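Local coordinates for protein yeast Cdc13 OB4 (Candida glabrata, PDB 3RMH) that forms the OB4 dimerization domain of the telomere protein Cdc13, pairing as an OB-fold dimer that probably assists DNA binding by the full-length protein, at residues D44-I49 and Y71-E76; R48-N53 and V65-V70; Q79-D84 and I120-Q125. The protein carries 2 engineered substitutions. All blocks are in the same frame, centred on the assembly; numbering follows the deposited sequence.

Contact 1 of 3, residues D44-I49 and Y71-E76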
ATOM      1  N   ASP B  44      10.003  11.576  10.622  1.00 65.01           N
ATOM      2  CA  ASP B  44      11.354  11.064  10.434  1.00 67.97           C
ATOM      3  C   ASP B  44      11.382   9.582  10.782  1.00 57.50           C
ATOM      4  O   ASP B  44      12.432   9.026  11.125  1.00 56.87           O
ATOM      5  CB  ASP B  44      12.351  11.834  11.296  1.00 82.68           C
ATOM      6  CG  ASP B  44      11.896  11.967  12.735  1.00 95.99           C
ATOM      7  OD1 ASP B  44      11.130  11.096  13.203  1.00 96.57           O
ATOM      8  OD2 ASP B  44      12.306  12.946  13.396  1.00103.24           O
ATOM      9  N   GLN B  45      10.217   8.950  10.673  1.00 48.99           N
ATOM     10  CA  GLN B  45      10.034   7.577  11.120  1.00 45.29           C
ATOM     11  C   GLN B  45       9.945   6.566   9.981  1.00 34.12           C
ATOM     12  O   GLN B  45      10.342   5.413  10.149  1.00 40.61           O
ATOM     13  CB  GLN B  45       8.776   7.467  11.986  1.00 51.61           C
ATOM     14  CG  GLN B  45       8.700   8.486  13.108  1.00 63.45           C
ATOM     15  CD  GLN B  45       7.517   8.239  14.022  1.00 67.19           C
ATOM     16  OE1 GLN B  45       7.099   7.098  14.217  1.00 58.81           O
ATOM     17  NE2 GLN B  45       6.966   9.312  14.579  1.00 73.31           N
ATOM     18  N   GLU B  46       9.415   6.980   8.831  1.00 32.53           N
ATOM     19  CA  GLU B  46       9.203   6.031   7.745  1.00 30.46           C
ATOM     20  C   GLU B  46       9.242   6.660   6.359  1.00 30.60           C
ATOM     21  O   GLU B  46       8.766   7.772   6.153  1.00 36.96           O
ATOM     22  CB  GLU B  46       7.879   5.283   7.938  1.00 30.23           C
ATOM     23  CG  GLU B  46       7.656   4.115   6.983  1.00 33.14           C
ATOM     24  CD  GLU B  46       6.582   3.151   7.481  1.00 42.40           C
ATOM     25  OE1 GLU B  46       5.389   3.354   7.164  1.00 35.01           O
ATOM     26  OE2 GLU B  46       6.932   2.184   8.196  1.00 47.26           O
ATOM     27  N   ILE B  47       9.803   5.916   5.414  1.00 25.56           N
ATOM     28  CA  ILE B  47       9.777   6.284   3.998  1.00 21.55           C
ATOM     29  C   ILE B  47       9.136   5.135   3.234  1.00 23.53           C
ATOM     30  O   ILE B  47       9.555   3.981   3.363  1.00 25.43           O
ATOM     31  CB  ILE B  47      11.205   6.517   3.471  1.00 23.43           C
ATOM     32  CG1 ILE B  47      11.911   7.576   4.315  1.00 29.05           C
ATOM     33  CG2 ILE B  47      11.182   6.921   1.975  1.00 26.15           C
ATOM     34  CD1 ILE B  47      13.382   7.741   3.986  1.00 29.75           C
ATOM     35  N   ARG B  48       8.110   5.442   2.453  1.00 18.72           N
ATOM     36  CA  ARG B  48       7.475   4.449   1.605  1.00 17.74           C
ATOM     37  C   ARG B  48       7.668   4.790   0.137  1.00 20.93           C
ATOM     38  O   ARG B  48       7.317   5.881  -0.302  1.00 22.73           O
ATOM     39  CB  ARG B  48       5.980   4.386   1.891  1.00 23.46           C
ATOM     40  CG  ARG B  48       5.671   4.158   3.338  1.00 29.32           C
ATOM     41  CD  ARG B  48       4.198   4.402   3.583  1.00 39.65           C
ATOM     42  NE  ARG B  48       3.855   4.342   4.999  1.00 41.50           N
ATOM     43  CZ  ARG B  48       2.675   4.711   5.482  1.00 51.64           C
ATOM     44  NH1 ARG B  48       1.747   5.176   4.656  1.00 54.25           N
ATOM     45  NH2 ARG B  48       2.422   4.622   6.783  1.00 44.95           N
ATOM     46  N   ILE B  49       8.198   3.834  -0.611  1.00 22.57           N
ATOM     47  CA  ILE B  49       8.543   4.034  -2.026  1.00 15.94           C
ATOM     48  C   ILE B  49       7.744   3.049  -2.874  1.00 21.44           C
ATOM     49  O   ILE B  49       7.869   1.842  -2.694  1.00 26.56           O
ATOM     50  CB  ILE B  49      10.037   3.762  -2.231  1.00 23.79           C
ATOM     51  CG1 ILE B  49      10.869   4.663  -1.318  1.00 29.47           C
ATOM     52  CG2 ILE B  49      10.461   3.938  -3.698  1.00 26.64           C
ATOM     53  CD1 ILE B  49      12.356   4.338  -1.333  1.00 34.74           C
ATOM     54  N   TYR B  71       9.349  -0.306   2.066  1.00 17.11           N
ATOM     55  CA  TYR B  71       9.359   0.454   3.310  1.00 18.33           C
ATOM     56  C   TYR B  71      10.734   0.552   3.905  1.00 22.19           C
ATOM     57  O   TYR B  71      11.440  -0.443   4.012  1.00 24.78           O
ATOM     58  CB  TYR B  71       8.494  -0.263   4.365  1.00 20.88           C
ATOM     59  CG  TYR B  71       7.020  -0.284   4.084  1.00 22.66           C
ATOM     60  CD1 TYR B  71       6.157   0.545   4.782  1.00 27.40           C
ATOM     61  CD2 TYR B  71       6.483  -1.167   3.164  1.00 24.24           C
ATOM     62  CE1 TYR B  71       4.790   0.523   4.541  1.00 31.92           C
ATOM     63  CE2 TYR B  71       5.109  -1.208   2.922  1.00 27.79           C
ATOM     64  CZ  TYR B  71       4.276  -0.361   3.612  1.00 33.49           C
ATOM     65  OH  TYR B  71       2.928  -0.397   3.365  1.00 37.95           O
ATOM     66  N   ILE B  72      11.097   1.754   4.328  1.00 17.11           N
ATOM     67  CA  ILE B  72      12.295   1.963   5.120  1.00 20.37           C
ATOM     68  C   ILE B  72      11.765   2.453   6.459  1.00 29.01           C
ATOM     69  O   ILE B  72      11.294   3.579   6.564  1.00 29.01           O
ATOM     70  CB  ILE B  72      13.182   3.030   4.503  1.00 24.50           C
ATOM     71  CG1 ILE B  72      13.647   2.572   3.115  1.00 23.94           C
ATOM     72  CG2 ILE B  72      14.388   3.298   5.390  1.00 29.97           C
ATOM     73  CD1 ILE B  72      14.435   3.631   2.346  1.00 25.87           C
ATOM     74  N   THR B  73      11.838   1.609   7.482  1.00 23.23           N
ATOM     75  CA  THR B  73      11.049   1.851   8.689  1.00 32.98           C
ATOM     76  C   THR B  73      11.889   1.897   9.958  1.00 34.09           C
ATOM     77  O   THR B  73      12.730   1.027  10.176  1.00 33.29           O
ATOM     78  CB  THR B  73       9.982   0.771   8.826  1.00 38.66           C
ATOM     79  OG1 THR B  73       9.263   0.675   7.591  1.00 37.47           O
ATOM     80  CG2 THR B  73       9.025   1.100   9.964  1.00 44.63           C
ATOM     81  N   GLY B  74      11.660   2.919  10.783  1.00 38.96           N
ATOM     82  CA  GLY B  74      12.370   3.084  12.044  1.00 44.77           C
ATOM     83  C   GLY B  74      13.451   4.149  11.975  1.00 48.89           C
ATOM     84  O   GLY B  74      14.031   4.370  10.920  1.00 39.42           O
ATOM     85  N   LYS B  75      13.732   4.800  13.101  1.00 47.05           N
ATOM     86  CA  LYS B  75      14.729   5.871  13.139  1.00 51.22           C
ATOM     87  C   LYS B  75      16.069   5.411  12.573  1.00 46.62           C
ATOM     88  O   LYS B  75      16.721   6.139  11.821  1.00 50.18           O
ATOM     89  CB  LYS B  75      14.934   6.377  14.573  1.00 65.53           C
ATOM     90  CG  LYS B  75      15.706   5.408  15.476  1.00 75.59           C
ATOM     91  CD  LYS B  75      16.302   6.108  16.697  1.00 84.69           C
ATOM     92  CE  LYS B  75      15.215   6.664  17.605  1.00 86.95           C
ATOM     93  NZ  LYS B  75      15.703   7.818  18.412  1.00 87.31           N
ATOM     94  N   GLU B  76      16.475   4.197  12.939  1.00 39.31           N
ATOM     95  CA  GLU B  76      17.780   3.677  12.555  1.00 45.26           C
ATOM     96  C   GLU B  76      17.906   3.430  11.051  1.00 35.75           C
ATOM     97  O   GLU B  76      18.904   3.811  10.437  1.00 39.29           O
ATOM     98  CB  GLU B  76      18.087   2.394  13.325  1.00 39.70           C
ATOM     99  CG  GLU B  76      19.571   2.156  13.541  1.00 66.82           C
ATOM    100  CD  GLU B  76      20.173   3.079  14.594  1.00 85.69           C
ATOM    101  OE1 GLU B  76      19.438   3.936  15.136  1.00 88.90           O
ATOM    102  OE2 GLU B  76      21.383   2.943  14.882  1.00 91.85           O
TER
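Thr73 OG1 donates a 2.8 Å hydrogen bond to Glu46 OE2, coming in on the anti side of the carboxylate and well out of its plane. The two side chains run alongside each other, Glu46 reaching over because its CG is anti to the backbone N (chi1 -171°) and the chain stays extended. The other oxygen, Glu46 OE1, lies 3.8 Å from Tyr71 CD1, at the ring edge near its plane, with carboxylate and ring turned 78° apart. Arg48 grips this same oxygen side-on, with NE at 2.8 Å from Glu46 OE1 and NH2 adding a longer bond, and thereby fixes the carboxylate; its CG rests 3.9 Å from Tyr71 CD1. Arg48 NH2 also forms a salt bridge with Glu40 of the second subunit. Ile47 and Ile72 occupy the buried face, their CB atoms 4.1 Å apart, where both touch Phe81 of helix 75-82. Between the faces, Ile47 and Ile72 exchange two nearly straight backbone bonds. Beyond them Gly74 N, at the N-cap of that helix, bonds to Gln45 O, where Gln45 and Glu46 form a classic beta bulge, both facing Val42 of strand 28-42. This antiparallel pairing belongs to the strand meander of an OB fold.

Contact 2 of 3, residues R48-N53 and V65-V70; sequences RIKVVN and VDILEV
The Glu69 carboxylate stands 77° from the Arg48 guanidinium and meets the arginine's aliphatic stem, Glu69 OE2 lying 3.4 Å from Arg48 CD. That oxygen is well out of the guanidinium plane and no N-H points at it; Arg48 NE is instead taken by Glu46. Lys50 lies alongside Glu69, pointing the same way, but Lys50 NZ stops 4.1 Å from Glu69 OE2, so the carboxylate probably feels two nearby positive charges without a salt bridge across the strands. The stem of Lys50 slants over Ile67, its CB 3.7 Å from Ile67 CG2. On the buried face Ile49 pairs with Val70 and Val51 with Leu68. Val51 CG2, placed between its own N and carbonyl carbon, reaches Leu68 CB at 3.7 Å, beside Ile16 of helix 16-19. Val52 CG1 lies 3.8 Å from Ile67 CG1. Four backbone bonds, two at Ile49-Val70 and two at Val51-Leu68, hold the strands together. Where they part, a water accepts from Asn53 N (3.0 Å) and donates to Asp66 O, about where the next backbone bond of the register would fall. The result is an antiparallel pair of OB-fold barrel strands, its charged face turned toward the dimer partner around Arg48.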
ATOM      1  N   ARG B  48       8.110   5.442   2.453  1.00 18.72           N
ATOM      2  CA  ARG B  48       7.475   4.449   1.605  1.00 17.74           C
ATOM      3  C   ARG B  48       7.668   4.790   0.137  1.00 20.93           C
ATOM      4  O   ARG B  48       7.317   5.881  -0.302  1.00 22.73           O
ATOM      5  CB  ARG B  48       5.980   4.386   1.891  1.00 23.46           C
ATOM      6  CG  ARG B  48       5.671   4.158   3.338  1.00 29.32           C
ATOM      7  CD  ARG B  48       4.198   4.402   3.583  1.00 39.65           C
ATOM      8  NE  ARG B  48       3.855   4.342   4.999  1.00 41.50           N
ATOM      9  CZ  ARG B  48       2.675   4.711   5.482  1.00 51.64           C
ATOM     10  NH1 ARG B  48       1.747   5.176   4.656  1.00 54.25           N
ATOM     11  NH2 ARG B  48       2.422   4.622   6.783  1.00 44.95           N
ATOM     12  N   ILE B  49       8.198   3.834  -0.611  1.00 22.57           N
ATOM     13  CA  ILE B  49       8.543   4.034  -2.026  1.00 15.94           C
ATOM     14  C   ILE B  49       7.744   3.049  -2.874  1.00 21.44           C
ATOM     15  O   ILE B  49       7.869   1.842  -2.694  1.00 26.56           O
ATOM     16  CB  ILE B  49      10.037   3.762  -2.231  1.00 23.79           C
ATOM     17  CG1 ILE B  49      10.869   4.663  -1.318  1.00 29.47           C
ATOM     18  CG2 ILE B  49      10.461   3.938  -3.698  1.00 26.64           C
ATOM     19  CD1 ILE B  49      12.356   4.338  -1.333  1.00 34.74           C
ATOM     20  N   LYS B  50       6.930   3.554  -3.800  1.00 21.62           N
ATOM     21  CA  LYS B  50       6.178   2.680  -4.698  1.00 21.15           C
ATOM     22  C   LYS B  50       6.930   2.505  -6.017  1.00 22.04           C
ATOM     23  O   LYS B  50       7.350   3.484  -6.622  1.00 22.95           O
ATOM     24  CB  LYS B  50       4.772   3.241  -4.969  1.00 19.32           C
ATOM     25  CG  LYS B  50       3.852   3.241  -3.721  1.00 36.01           C
ATOM     26  CD  LYS B  50       2.402   3.564  -4.079  1.00 49.23           C
ATOM     27  CE  LYS B  50       1.498   3.600  -2.839  1.00 58.13           C
ATOM     28  NZ  LYS B  50       1.738   4.815  -2.001  1.00 65.87           N
ATOM     29  N   VAL B  51       7.089   1.259  -6.446  1.00 18.70           N
ATOM     30  CA  VAL B  51       7.818   0.957  -7.679  1.00 24.75           C
ATOM     31  C   VAL B  51       7.024   0.034  -8.593  1.00 24.29           C
ATOM     32  O   VAL B  51       6.211  -0.772  -8.127  1.00 28.20           O
ATOM     33  CB  VAL B  51       9.205   0.312  -7.388  1.00 20.17           C
ATOM     34  CG1 VAL B  51      10.041   1.201  -6.472  1.00 20.40           C
ATOM     35  CG2 VAL B  51       9.043  -1.086  -6.759  1.00 20.84           C
ATOM     36  N   VAL B  52       7.274   0.173  -9.893  1.00 20.72           N
ATOM     37  CA  VAL B  52       6.641  -0.616 -10.952  1.00 22.85           C
ATOM     38  C   VAL B  52       7.690  -1.073 -11.969  1.00 28.77           C
ATOM     39  O   VAL B  52       8.736  -0.441 -12.104  1.00 29.13           O
ATOM     40  CB  VAL B  52       5.556   0.197 -11.688  1.00 25.09           C
ATOM     41  CG1 VAL B  52       4.530   0.712 -10.690  1.00 26.27           C
ATOM     42  CG2 VAL B  52       6.184   1.367 -12.480  1.00 23.19           C
ATOM     43  N   ASN B  53       7.418  -2.164 -12.682  1.00 28.87           N
ATOM     44  CA  ASN B  53       8.351  -2.654 -13.686  1.00 30.15           C
ATOM     45  C   ASN B  53       8.358  -1.765 -14.944  1.00 37.68           C
ATOM     46  O   ASN B  53       9.405  -1.546 -15.548  1.00 37.55           O
ATOM     47  CB  ASN B  53       8.065  -4.125 -14.047  1.00 31.33           C
ATOM     48  CG  ASN B  53       8.369  -5.100 -12.895  1.00 38.41           C
ATOM     49  OD1 ASN B  53       7.480  -5.810 -12.419  1.00 35.67           O
ATOM     50  ND2 ASN B  53       9.625  -5.150 -12.466  1.00 38.46           N
ATOM     51  N   VAL B  65      -1.819  -4.384  -7.830  1.00 28.00           N
ATOM     52  CA  VAL B  65      -0.984  -5.581  -7.753  1.00 31.99           C
ATOM     53  C   VAL B  65       0.333  -5.407  -8.504  1.00 33.95           C
ATOM     54  O   VAL B  65       1.282  -6.156  -8.275  1.00 31.41           O
ATOM     55  CB  VAL B  65      -1.726  -6.799  -8.261  1.00 37.68           C
ATOM     56  N   ASP B  66       0.396  -4.421  -9.392  1.00 28.60           N
ATOM     57  CA  ASP B  66       1.617  -4.199 -10.175  1.00 33.15           C
ATOM     58  C   ASP B  66       2.571  -3.220  -9.505  1.00 28.40           C
ATOM     59  O   ASP B  66       3.597  -2.851 -10.079  1.00 26.51           O
ATOM     60  CB  ASP B  66       1.285  -3.702 -11.578  1.00 33.04           C
ATOM     61  CG  ASP B  66       0.897  -4.824 -12.516  1.00 44.83           C
ATOM     62  OD1 ASP B  66       1.096  -6.004 -12.150  1.00 47.15           O
ATOM     63  OD2 ASP B  66       0.407  -4.517 -13.625  1.00 52.16           O
ATOM     64  N   ILE B  67       2.222  -2.808  -8.291  1.00 23.49           N
ATOM     65  CA  ILE B  67       3.012  -1.856  -7.533  1.00 22.24           C
ATOM     66  C   ILE B  67       3.590  -2.525  -6.294  1.00 23.72           C
ATOM     67  O   ILE B  67       2.857  -3.129  -5.521  1.00 23.91           O
ATOM     68  CB  ILE B  67       2.139  -0.668  -7.088  1.00 23.85           C
ATOM     69  CG1 ILE B  67       1.657   0.119  -8.324  1.00 23.67           C
ATOM     70  CG2 ILE B  67       2.919   0.257  -6.152  1.00 27.32           C
ATOM     71  CD1 ILE B  67       0.489   1.071  -8.022  1.00 27.47           C
ATOM     72  N   LEU B  68       4.902  -2.413  -6.107  1.00 20.10           N
ATOM     73  CA  LEU B  68       5.535  -2.921  -4.899  1.00 17.52           C
ATOM     74  C   LEU B  68       5.760  -1.737  -3.975  1.00 20.21           C
ATOM     75  O   LEU B  68       6.346  -0.722  -4.370  1.00 20.74           O
ATOM     76  CB  LEU B  68       6.859  -3.624  -5.230  1.00 22.71           C
ATOM     77  CG  LEU B  68       7.375  -4.574  -4.133  1.00 21.49           C
ATOM     78  CD1 LEU B  68       6.542  -5.862  -4.122  1.00 26.50           C
ATOM     79  CD2 LEU B  68       8.836  -4.918  -4.357  1.00 21.39           C
ATOM     80  N   GLU B  69       5.250  -1.835  -2.754  1.00 17.41           N
ATOM     81  CA  GLU B  69       5.497  -0.808  -1.757  1.00 22.70           C
ATOM     82  C   GLU B  69       6.687  -1.195  -0.891  1.00 22.34           C
ATOM     83  O   GLU B  69       6.664  -2.193  -0.173  1.00 25.97           O
ATOM     84  CB  GLU B  69       4.248  -0.531  -0.901  1.00 25.11           C
ATOM     85  CG  GLU B  69       4.415   0.672   0.023  1.00 35.19           C
ATOM     86  CD  GLU B  69       3.088   1.243   0.524  1.00 45.16           C
ATOM     87  OE1 GLU B  69       2.041   0.572   0.371  1.00 50.12           O
ATOM     88  OE2 GLU B  69       3.097   2.374   1.062  1.00 44.31           O
ATOM     89  N   VAL B  70       7.735  -0.392  -0.978  1.00 17.15           N
ATOM     90  CA  VAL B  70       9.003  -0.661  -0.308  1.00 21.54           C
ATOM     91  C   VAL B  70       9.140   0.269   0.890  1.00 20.36           C
ATOM     92  O   VAL B  70       9.083   1.481   0.743  1.00 27.70           O
ATOM     93  CB  VAL B  70      10.176  -0.390  -1.264  1.00 21.51           C
ATOM     94  CG1 VAL B  70      11.512  -0.567  -0.552  1.00 23.77           C
ATOM     95  CG2 VAL B  70      10.083  -1.303  -2.479  1.00 26.87           C
TER
HETATM   96  O   HOH W   1       4.885  -3.665 -12.317  1.00 32.16           O

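Contact 3 of 3, residues Q79-D84 and I120-Q125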
ATOM      1  N   GLN B  79      17.853   6.816   9.205  1.00 37.85           N
ATOM      2  CA  GLN B  79      19.143   7.485   9.303  1.00 39.53           C
ATOM      3  C   GLN B  79      20.204   6.793   8.455  1.00 35.16           C
ATOM      4  O   GLN B  79      21.028   7.453   7.830  1.00 40.51           O
ATOM      5  CB  GLN B  79      19.595   7.615  10.759  1.00 51.36           C
ATOM      6  CG  GLN B  79      18.780   8.633  11.546  1.00 65.35           C
ATOM      7  CD  GLN B  79      18.768  10.003  10.880  1.00 67.81           C
ATOM      8  OE1 GLN B  79      19.819  10.601  10.642  1.00 63.44           O
ATOM      9  NE2 GLN B  79      17.573  10.500  10.566  1.00 62.64           N
ATOM     10  N   ASN B  80      20.187   5.466   8.420  1.00 36.55           N
ATOM     11  CA  ASN B  80      21.125   4.756   7.553  1.00 31.94           C
ATOM     12  C   ASN B  80      20.868   5.122   6.096  1.00 25.47           C
ATOM     13  O   ASN B  80      21.804   5.307   5.311  1.00 31.95           O
ATOM     14  CB  ASN B  80      21.024   3.238   7.744  1.00 41.40           C
ATOM     15  CG  ASN B  80      21.441   2.792   9.139  1.00 49.98           C
ATOM     16  OD1 ASN B  80      22.168   3.496   9.834  1.00 44.96           O
ATOM     17  ND2 ASN B  80      20.978   1.612   9.549  1.00 45.81           N
ATOM     18  N   PHE B  81      19.599   5.229   5.727  1.00 29.59           N
ATOM     19  CA  PHE B  81      19.253   5.629   4.365  1.00 26.81           C
ATOM     20  C   PHE B  81      19.746   7.039   4.027  1.00 36.28           C
ATOM     21  O   PHE B  81      20.260   7.277   2.935  1.00 29.95           O
ATOM     22  CB  PHE B  81      17.745   5.531   4.116  1.00 24.76           C
ATOM     23  CG  PHE B  81      17.316   6.112   2.782  1.00 25.09           C
ATOM     24  CD1 PHE B  81      16.871   7.421   2.683  1.00 27.62           C
ATOM     25  CD2 PHE B  81      17.376   5.347   1.628  1.00 23.41           C
ATOM     26  CE1 PHE B  81      16.490   7.956   1.458  1.00 27.64           C
ATOM     27  CE2 PHE B  81      16.988   5.872   0.403  1.00 23.78           C
ATOM     28  CZ  PHE B  81      16.540   7.177   0.315  1.00 23.43           C
ATOM     29  N   LEU B  82      19.597   7.974   4.960  1.00 33.06           N
ATOM     30  CA  LEU B  82      19.945   9.373   4.691  1.00 27.57           C
ATOM     31  C   LEU B  82      21.439   9.669   4.777  1.00 35.87           C
ATOM     32  O   LEU B  82      21.969  10.463   3.997  1.00 41.79           O
ATOM     33  CB  LEU B  82      19.215  10.303   5.663  1.00 35.00           C
ATOM     34  CG  LEU B  82      17.687  10.288   5.690  1.00 39.32           C
ATOM     35  CD1 LEU B  82      17.187  10.946   6.972  1.00 43.13           C
ATOM     36  CD2 LEU B  82      17.087  10.960   4.449  1.00 34.85           C
ATOM     37  N   GLY B  83      22.119   9.058   5.738  1.00 40.67           N
ATOM     38  CA  GLY B  83      23.481   9.469   6.029  1.00 41.67           C
ATOM     39  C   GLY B  83      23.485  10.917   6.496  1.00 52.11           C
ATOM     40  O   GLY B  83      22.722  11.281   7.394  1.00 52.68           O
ATOM     41  N   ASP B  84      24.325  11.747   5.878  1.00 57.92           N
ATOM     42  CA  ASP B  84      24.466  13.153   6.262  1.00 71.19           C
ATOM     43  C   ASP B  84      23.509  14.060   5.496  1.00 71.16           C
ATOM     44  O   ASP B  84      23.875  15.166   5.100  1.00 80.45           O
ATOM     45  CB  ASP B  84      25.898  13.639   6.015  1.00 81.42           C
ATOM     46  CG  ASP B  84      26.877  13.137   7.057  1.00 96.19           C
ATOM     47  OD1 ASP B  84      26.528  13.138   8.256  1.00101.16           O
ATOM     48  OD2 ASP B  84      28.002  12.749   6.675  1.00102.94           O
ATOM     49  N   ILE B 120      17.621  -3.380   0.912  1.00 28.03           N
ATOM     50  CA  ILE B 120      18.861  -3.686   1.610  1.00 28.79           C
ATOM     51  C   ILE B 120      19.982  -2.744   1.211  1.00 30.11           C
ATOM     52  O   ILE B 120      20.238  -2.575   0.031  1.00 30.99           O
ATOM     53  CB  ILE B 120      19.325  -5.107   1.266  1.00 33.81           C
ATOM     54  CG1 ILE B 120      18.272  -6.117   1.715  1.00 37.43           C
ATOM     55  CG2 ILE B 120      20.687  -5.392   1.900  1.00 43.23           C
ATOM     56  CD1 ILE B 120      18.365  -7.442   1.003  1.00 48.12           C
ATOM     57  N   GLU B 121      20.665  -2.163   2.197  1.00 30.07           N
ATOM     58  CA  GLU B 121      21.825  -1.316   1.944  1.00 35.86           C
ATOM     59  C   GLU B 121      21.470  -0.215   0.945  1.00 33.83           C
ATOM     60  O   GLU B 121      22.266   0.160   0.092  1.00 41.99           O
ATOM     61  CB  GLU B 121      23.008  -2.139   1.428  1.00 43.45           C
ATOM     62  CG  GLU B 121      23.668  -3.022   2.479  1.00 52.64           C
ATOM     63  CD  GLU B 121      24.657  -4.009   1.880  1.00 66.86           C
ATOM     64  OE1 GLU B 121      25.022  -3.849   0.693  1.00 70.76           O
ATOM     65  OE2 GLU B 121      25.067  -4.949   2.596  1.00 74.78           O
ATOM     66  N   CYS B 122      20.251   0.285   1.057  1.00 27.72           N
ATOM     67  CA  CYS B 122      19.781   1.344   0.176  1.00 22.72           C
ATOM     68  C   CYS B 122      20.074   2.682   0.847  1.00 30.99           C
ATOM     69  O   CYS B 122      19.736   2.876   2.015  1.00 31.03           O
ATOM     70  CB  CYS B 122      18.282   1.171  -0.060  1.00 30.39           C
ATOM     71  SG  CYS B 122      17.555   2.359  -1.186  1.00 37.56           S
ATOM     72  N   THR B 123      20.725   3.596   0.129  1.00 31.22           N
ATOM     73  CA  THR B 123      20.991   4.925   0.670  1.00 26.94           C
ATOM     74  C   THR B 123      20.691   5.975  -0.384  1.00 24.96           C
ATOM     75  O   THR B 123      20.699   5.678  -1.583  1.00 25.17           O
ATOM     76  CB  THR B 123      22.452   5.104   1.159  1.00 25.66           C
ATOM     77  OG1 THR B 123      23.349   5.123   0.037  1.00 26.63           O
ATOM     78  CG2 THR B 123      22.858   4.002   2.144  1.00 33.51           C
ATOM     79  N   ILE B 124      20.422   7.203   0.046  1.00 24.14           N
ATOM     80  CA  ILE B 124      20.153   8.276  -0.936  1.00 26.12           C
ATOM     81  C   ILE B 124      21.399   8.589  -1.772  1.00 29.97           C
ATOM     82  O   ILE B 124      21.300   8.886  -2.971  1.00 28.44           O
ATOM     83  CB  ILE B 124      19.593   9.559  -0.271  1.00 28.89           C
ATOM     84  CG1 ILE B 124      19.199  10.598  -1.332  1.00 34.50           C
ATOM     85  CG2 ILE B 124      20.605  10.158   0.714  1.00 32.61           C
ATOM     86  CD1 ILE B 124      17.985  10.199  -2.166  1.00 28.62           C
ATOM     87  N   GLN B 125      22.575   8.513  -1.155  1.00 27.79           N
ATOM     88  CA  GLN B 125      23.818   8.720  -1.898  1.00 29.80           C
ATOM     89  C   GLN B 125      23.986   7.676  -2.994  1.00 29.86           C
ATOM     90  O   GLN B 125      24.362   8.001  -4.116  1.00 31.32           O
ATOM     91  CB  GLN B 125      25.042   8.720  -0.978  1.00 34.79           C
ATOM     92  CG  GLN B 125      25.091   9.880  -0.000  1.00 41.88           C
ATOM     93  CD  GLN B 125      24.229   9.655   1.235  1.00 42.19           C
ATOM     94  OE1 GLN B 125      23.654   8.578   1.430  1.00 37.53           O
ATOM     95  NE2 GLN B 125      24.141  10.675   2.079  1.00 38.67           N
TER
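Ile124 N donates a hydrogen bond to Phe81 O, 2.9 Å away and with a nearly straight N-H...O angle of 165°. One residue further on, the side-chain amide of Gln125 folds back through a bend at chi2 (81°), so that Gln125 NE2 donates to Leu82 O at 2.9 Å, the acceptor lying close to the amide plane. Both carbonyls belong to the last turn of helix 75-82, where an ongoing helix would have supplied the donors. A turn earlier the helical pattern still holds, Gly83 N bonding to Gln79 O, and Gly83 then leaves the helix with positive phi. On the receiving side Ile124 N is among the first N-H groups of helix 124-134; Thr123, its N-cap, turns OG1 to Glu126 N and so caps a second one. Of the two carbonyls, one is thus met by a backbone N-H of the next helix, the other by the Gln125 side chain.

Phe81 fits its ring into this junction. Ile124 N stands 3.7 Å above one face of the Phe81 ring, offset toward the rim, but its N-H is already used by Phe81 O. Ile124 CB touches Phe81 CE1 at 3.9 Å. At the ring edge Cys122 O approaches Phe81 CD2 to 3.4 Å, and Cys122 SG lies in the ring plane, 3.9 Å from Phe81 CE2, as a sulfur-aromatic contact. Leu127 backs both Phe81 and Cys122. Here the end of helix 75-82, the OB-fold helix between the third and fourth barrel strands, meets the N-capped start of the C-terminal helix 124-134.

Contacts 1 and 2 are successive parts of one antiparallel pairing, strand 46-52 with strand 68-73; they share Arg48 and Ile49, and their centres lie about 15 Å apart. Both touch the second subunit. Contact 3 comes later in the chain: strand 68-73 leads through Gly74 into helix 75-82, whose end meets the start of helix 124-134. Its centre is about 11 Å from that of contact 1 and about 19 Å from that of contact 2. Phe81 links contact 3 to contact 1, its CD2 lying 3.5 Å from Ile72 CD1 and its CD1 3.7 Å from Ile47 CD1. One OB domain thus places its helix junction beside one end of this strand pair, while the pair itself reaches the dimer interface.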